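Neural cell adhesion molecule 1, 140 kDa isoform (Homo sapiens, PDB 2E3V) probably mediates cell adhesion as a membrane glycoprotein, to which this first fibronectin type III domain contributes one module. Local coordinates at residues Val36-Tyr41 and Tyr58-Ala63; Gln24-Glu29 and Glu66-Ile71. All coordinates share one frame; numbering follows the deposited sequence.

Contact 1: Val36-Tyr41 and Tyr58-Ala63; sequences VPILKY and YDAKEA
The ring of Y41 and the methyls of A60 and A63 make the tight half of this contact, a worked example of a hairpin whose returning strand turns straight into a short helix. A60 and A63 flank the CD2/CE2 edge obliquely from opposite sides of the ring plane, Y41 CE2 lying 3.8 Å from A60 CB; I38 CG2 sits on the A60 side. With CG of Y41 beside the backbone N (chi1 -66°), the ring reaches back to the helix's first turn. A60 CB also packs 3.1 Å from L39 O and 3.3 Å from I38 O. Backbone bonds close the pair: Y41 N to Y58 O and Y58 N to Y41 O, both 2.8 Å, and A60 N to L39 O, 3.0 Å. The other side is polar and looser. K40, bent at chi2, crosses D59 obliquely and places NZ 2.9 Å from OD1, on its anti lone pair, as a salt bridge. D59 also N-caps the helix, OD2 accepting from E62 N. A water donates to L39 O and D59 OD1 and accepts from K61 N. L39 and K40 form a classic beta bulge opposite L87. Strand 38-47 lies between strands 79-88 and 54-59, and helix 60-64 continues from strand 54-59 at the hairpin's open end.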
loop_
_atom_site.group_PDB
_atom_site.type_symbol
_atom_site.label_atom_id
_atom_site.label_comp_id
_atom_site.label_asym_id
_atom_site.label_seq_id
_atom_site.Cartn_x
_atom_site.Cartn_y
_atom_site.Cartn_z
ATOM N N VAL A 36 -16.684 12.020 -9.823
ATOM C CA VAL A 36 -16.502 10.754 -9.114
ATOM C C VAL A 36 -15.072 10.605 -8.546
ATOM O O VAL A 36 -14.211 9.940 -9.136
ATOM C CB VAL A 36 -16.963 9.527 -9.976
ATOM C CG1 VAL A 36 -16.182 9.427 -11.293
ATOM C CG2 VAL A 36 -16.887 8.225 -9.180
ATOM N N PRO A 37 -14.821 11.224 -7.378
ATOM C CA PRO A 37 -13.484 11.152 -6.803
ATOM C C PRO A 37 -13.195 9.801 -6.156
ATOM O O PRO A 37 -14.117 9.063 -5.806
ATOM C CB PRO A 37 -13.512 12.250 -5.737
ATOM C CG PRO A 37 -14.939 12.285 -5.287
ATOM C CD PRO A 37 -15.747 12.005 -6.532
ATOM N N ILE A 38 -11.916 9.475 -6.025
ATOM C CA ILE A 38 -11.521 8.289 -5.269
ATOM C C ILE A 38 -11.763 8.621 -3.803
ATOM O O ILE A 38 -11.397 9.701 -3.342
ATOM C CB ILE A 38 -10.052 7.919 -5.536
ATOM C CG1 ILE A 38 -9.901 7.526 -7.009
ATOM C CG2 ILE A 38 -9.587 6.790 -4.610
ATOM C CD1 ILE A 38 -8.512 7.214 -7.413
ATOM N N LEU A 39 -12.407 7.709 -3.083
ATOM C CA LEU A 39 -12.757 7.959 -1.688
ATOM C C LEU A 39 -11.727 7.399 -0.718
ATOM O O LEU A 39 -11.329 8.073 0.227
ATOM C CB LEU A 39 -14.148 7.396 -1.372
ATOM C CG LEU A 39 -15.299 7.929 -2.239
ATOM C CD1 LEU A 39 -16.597 7.265 -1.815
ATOM C CD2 LEU A 39 -15.423 9.446 -2.160
ATOM N N LYS A 40 -11.291 6.169 -0.971
ATOM C CA LYS A 40 -10.360 5.482 -0.099
ATOM C C LYS A 40 -9.428 4.582 -0.897
ATOM O O LYS A 40 -9.668 4.319 -2.075
ATOM C CB LYS A 40 -11.131 4.587 0.884
ATOM C CG LYS A 40 -12.246 5.262 1.682
ATOM C CD LYS A 40 -11.703 6.222 2.722
ATOM C CE LYS A 40 -12.842 6.923 3.444
ATOM N NZ LYS A 40 -12.325 7.814 4.516
ATOM N N TYR A 41 -8.378 4.106 -0.231
ATOM C CA TYR A 41 -7.498 3.079 -0.783
ATOM C C TYR A 41 -7.451 1.944 0.216
ATOM O O TYR A 41 -7.574 2.164 1.422
ATOM C CB TYR A 41 -6.071 3.593 -1.012
ATOM C CG TYR A 41 -5.983 4.643 -2.080
ATOM C CD1 TYR A 41 -5.885 4.283 -3.424
ATOM C CD2 TYR A 41 -6.000 5.993 -1.753
ATOM C CE1 TYR A 41 -5.812 5.251 -4.418
ATOM C CE2 TYR A 41 -5.931 6.966 -2.737
ATOM C CZ TYR A 41 -5.836 6.584 -4.063
ATOM O OH TYR A 41 -5.763 7.534 -5.039
ATOM N N TYR A 58 -7.238 3.412 3.929
ATOM C CA TYR A 58 -6.611 4.719 3.967
ATOM C C TYR A 58 -7.505 5.725 3.276
ATOM O O TYR A 58 -8.072 5.436 2.225
ATOM C CB TYR A 58 -5.269 4.685 3.212
ATOM C CG TYR A 58 -4.276 3.715 3.795
ATOM C CD1 TYR A 58 -3.368 4.128 4.777
ATOM C CD2 TYR A 58 -4.262 2.379 3.395
ATOM C CE1 TYR A 58 -2.466 3.239 5.323
ATOM C CE2 TYR A 58 -3.372 1.475 3.948
ATOM C CZ TYR A 58 -2.472 1.912 4.909
ATOM O OH TYR A 58 -1.572 1.024 5.450
ATOM N N ASP A 59 -7.622 6.904 3.874
ATOM C CA ASP A 59 -8.400 7.967 3.296
ATOM C C ASP A 59 -7.693 8.464 2.038
ATOM O O ASP A 59 -6.472 8.655 2.050
ATOM C CB ASP A 59 -8.564 9.114 4.279
ATOM C CG ASP A 59 -9.411 10.221 3.711
ATOM O OD1 ASP A 59 -10.618 9.980 3.470
ATOM O OD2 ASP A 59 -8.861 11.321 3.496
ATOM N N ALA A 60 -8.450 8.654 0.960
ATOM C CA ALA A 60 -7.853 9.089 -0.312
ATOM C C ALA A 60 -7.299 10.507 -0.239
ATOM O O ALA A 60 -6.225 10.776 -0.767
ATOM C CB ALA A 60 -8.841 8.971 -1.470
ATOM N N LYS A 61 -8.023 11.410 0.411
ATOM C CA LYS A 61 -7.581 12.807 0.484
ATOM C C LYS A 61 -6.201 12.867 1.140
ATOM O O LYS A 61 -5.278 13.487 0.620
ATOM C CB LYS A 61 -8.592 13.664 1.257
ATOM C CG LYS A 61 -8.435 15.148 1.034
ATOM C CD LYS A 61 -9.263 15.949 2.024
ATOM C CE LYS A 61 -9.611 17.318 1.459
ATOM N NZ LYS A 61 -8.440 18.022 0.863
ATOM N N GLU A 62 -6.053 12.184 2.268
ATOM C CA GLU A 62 -4.773 12.140 2.963
ATOM C C GLU A 62 -3.668 11.475 2.143
ATOM O O GLU A 62 -2.525 11.940 2.139
ATOM C CB GLU A 62 -4.923 11.438 4.308
ATOM C CG GLU A 62 -3.590 11.079 4.939
ATOM C CD GLU A 62 -3.649 11.038 6.439
ATOM O OE1 GLU A 62 -4.296 11.928 7.032
ATOM O OE2 GLU A 62 -3.018 10.142 7.018
ATOM N N ALA A 63 -4.003 10.382 1.464
ATOM C CA ALA A 63 -3.031 9.669 0.651
ATOM C C ALA A 63 -2.634 10.459 -0.592
ATOM O O ALA A 63 -1.554 10.248 -1.124
ATOM C CB ALA A 63 -3.579 8.310 0.224
HETATM O O HOH W 1 -10.999 11.011 1.132
#

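Contact 2: Gln24-Glu29 and Glu66-Ile71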
loop_
_atom_site.group_PDB
_atom_site.type_symbol
_atom_site.label_atom_id
_atom_site.label_comp_id
_atom_site.label_asym_id
_atom_site.label_seq_id
_atom_site.Cartn_x
_atom_site.Cartn_y
_atom_site.Cartn_z
ATOM N N GLN A 24 6.668 2.730 3.601
ATOM C CA GLN A 24 5.929 3.778 2.919
ATOM C C GLN A 24 5.785 3.337 1.484
ATOM O O GLN A 24 6.785 3.094 0.802
ATOM C CB GLN A 24 6.658 5.110 3.026
ATOM C CG GLN A 24 6.630 5.710 4.433
ATOM C CD GLN A 24 7.260 7.077 4.456
ATOM O OE1 GLN A 24 8.365 7.272 3.940
ATOM N NE2 GLN A 24 6.556 8.045 5.033
ATOM N N VAL A 25 4.542 3.199 1.039
ATOM C CA VAL A 25 4.260 2.696 -0.300
ATOM C C VAL A 25 3.702 3.821 -1.153
ATOM O O VAL A 25 2.612 4.334 -0.869
ATOM C CB VAL A 25 3.236 1.533 -0.270
ATOM C CG1 VAL A 25 2.921 1.064 -1.692
ATOM C CG2 VAL A 25 3.767 0.366 0.587
ATOM N N GLN A 26 4.460 4.208 -2.178
ATOM C CA GLN A 26 4.031 5.243 -3.107
ATOM C C GLN A 26 3.524 4.657 -4.397
ATOM O O GLN A 26 4.123 3.744 -4.970
ATOM C CB GLN A 26 5.125 6.261 -3.390
ATOM C CG GLN A 26 5.172 7.381 -2.361
ATOM C CD GLN A 26 6.199 8.427 -2.713
ATOM O OE1 GLN A 26 5.878 9.619 -2.835
ATOM N NE2 GLN A 26 7.434 7.990 -2.930
ATOM N N PHE A 27 2.428 5.233 -4.869
ATOM C CA PHE A 27 1.747 4.731 -6.035
ATOM C C PHE A 27 1.224 5.889 -6.861
ATOM O O PHE A 27 1.178 7.043 -6.405
ATOM C CB PHE A 27 0.556 3.864 -5.584
ATOM C CG PHE A 27 -0.467 4.628 -4.774
ATOM C CD1 PHE A 27 -1.524 5.285 -5.399
ATOM C CD2 PHE A 27 -0.358 4.705 -3.389
ATOM C CE1 PHE A 27 -2.457 6.005 -4.643
ATOM C CE2 PHE A 27 -1.286 5.423 -2.632
ATOM C CZ PHE A 27 -2.334 6.069 -3.261
ATOM N N ASP A 28 0.839 5.579 -8.087
ATOM C CA ASP A 28 0.165 6.553 -8.905
ATOM C C ASP A 28 -1.217 6.006 -9.179
ATOM O O ASP A 28 -1.429 4.791 -9.199
ATOM C CB ASP A 28 0.938 6.865 -10.198
ATOM C CG ASP A 28 0.998 5.695 -11.164
ATOM O OD1 ASP A 28 2.030 5.000 -11.175
ATOM O OD2 ASP A 28 0.031 5.481 -11.927
ATOM N N GLU A 29 -2.148 6.922 -9.391
ATOM C CA GLU A 29 -3.528 6.594 -9.689
ATOM C C GLU A 29 -4.058 7.720 -10.573
ATOM O O GLU A 29 -3.764 8.885 -10.299
ATOM C CB GLU A 29 -4.309 6.518 -8.376
ATOM C CG GLU A 29 -5.801 6.274 -8.501
ATOM C CD GLU A 29 -6.151 4.876 -8.956
ATOM O OE1 GLU A 29 -5.253 4.013 -8.991
ATOM O OE2 GLU A 29 -7.332 4.636 -9.286
ATOM N N GLU A 66 0.901 12.779 -1.424
ATOM C CA GLU A 66 2.111 12.123 -1.875
ATOM C C GLU A 66 1.863 10.795 -2.581
ATOM O O GLU A 66 2.817 10.117 -2.966
ATOM C CB GLU A 66 3.079 11.956 -0.713
ATOM C CG GLU A 66 3.608 13.285 -0.199
ATOM C CD GLU A 66 4.734 13.095 0.765
ATOM O OE1 GLU A 66 4.469 12.653 1.898
ATOM O OE2 GLU A 66 5.886 13.370 0.384
ATOM N N GLY A 67 0.588 10.457 -2.779
ATOM C CA GLY A 67 0.200 9.185 -3.385
ATOM C C GLY A 67 0.825 8.104 -2.529
ATOM O O GLY A 67 1.558 7.248 -3.020
ATOM N N ILE A 68 0.539 8.151 -1.235
ATOM C CA ILE A 68 1.268 7.322 -0.297
ATOM C C ILE A 68 0.376 6.683 0.751
ATOM O O ILE A 68 -0.585 7.296 1.223
ATOM C CB ILE A 68 2.377 8.176 0.388
ATOM C CG1 ILE A 68 3.477 7.326 1.024
ATOM C CG2 ILE A 68 1.794 9.163 1.421
ATOM C CD1 ILE A 68 4.771 8.158 1.232
ATOM N N VAL A 69 0.690 5.432 1.080
ATOM C CA VAL A 69 0.108 4.780 2.253
ATOM C C VAL A 69 1.253 4.160 3.059
ATOM O O VAL A 69 2.236 3.684 2.497
ATOM C CB VAL A 69 -0.994 3.732 1.897
ATOM C CG1 VAL A 69 -2.175 4.424 1.210
ATOM C CG2 VAL A 69 -0.448 2.594 1.048
ATOM N N THR A 70 1.137 4.191 4.376
ATOM C CA THR A 70 2.162 3.624 5.219
ATOM C C THR A 70 1.608 2.373 5.873
ATOM O O THR A 70 0.540 2.397 6.482
ATOM C CB THR A 70 2.636 4.609 6.294
ATOM O OG1 THR A 70 3.159 5.773 5.653
ATOM C CG2 THR A 70 3.732 3.980 7.180
ATOM N N ILE A 71 2.340 1.286 5.709
ATOM C CA ILE A 71 1.997 0.021 6.332
ATOM C C ILE A 71 2.833 -0.075 7.591
ATOM O O ILE A 71 4.029 0.222 7.573
ATOM C CB ILE A 71 2.299 -1.160 5.409
ATOM C CG1 ILE A 71 1.488 -1.036 4.115
ATOM C CG2 ILE A 71 2.017 -2.482 6.143
ATOM C CD1 ILE A 71 1.967 -1.934 3.017
HETATM O O HOH W 2 3.167 8.613 -5.403
#
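With CG of F27 lodged between its backbone N and carbonyl carbon (chi1 61°), the ring swings back over G67, whose CA lies 4.2 Å from the ring centroid and 18° off its normal, a CH-pi contact. G67 has positive phi as the chain leaves the preceding helix, a conformation that favours glycine. Its O, over the same ring face as its CA, accepts from F27 N at 2.9 Å. Farther along, V25 and V69 form an antiparallel hydrogen-bonded pair: V25 N gives a nearly straight bond to V69 O (2.8 Å, 169°), and V69 N returns one to V25 O. On the side of these valines, V25 CG2 meets I71 CD1 at 3.8 Å, and V69 CG1 approaches the F27 ring obliquely. The other side carries Q24, Q26, I68 and T70. There I68 lays CD1 against Q26 CG at 3.7 Å, and Q24 runs alongside T70. Strand 23-28 is the middle member of a three-stranded antiparallel sheet, between strands 12-18 and 68-71; the face bearing V25 and V69 packs toward the other sheet, where F27 and V69 touch L84 and I71 touches V82 and W45.

In this fibronectin type III sandwich each contact pairs strands within one sheet: contact 1 belongs to the four-stranded sheet and contact 2 to the three-stranded one, with centres about 11 Å apart. Along the chain they are nested: the hairpin of contact 1 lies within the loop closed by contact 2, strand 23-28 leading to strand 38-47 and helix 60-64 to strand 68-71. The sheets meet where Y58 OH lies 2.7 Å from T70 O, a probable hydrogen bond, and where the rings of Y41 and F27 meet with planes at about 55°. Helix 60-64, between strands 54-59 and 68-71, carries the chain from one sheet to the other, A63 O lying 3.0 Å from I68 N, a probable hydrogen bond.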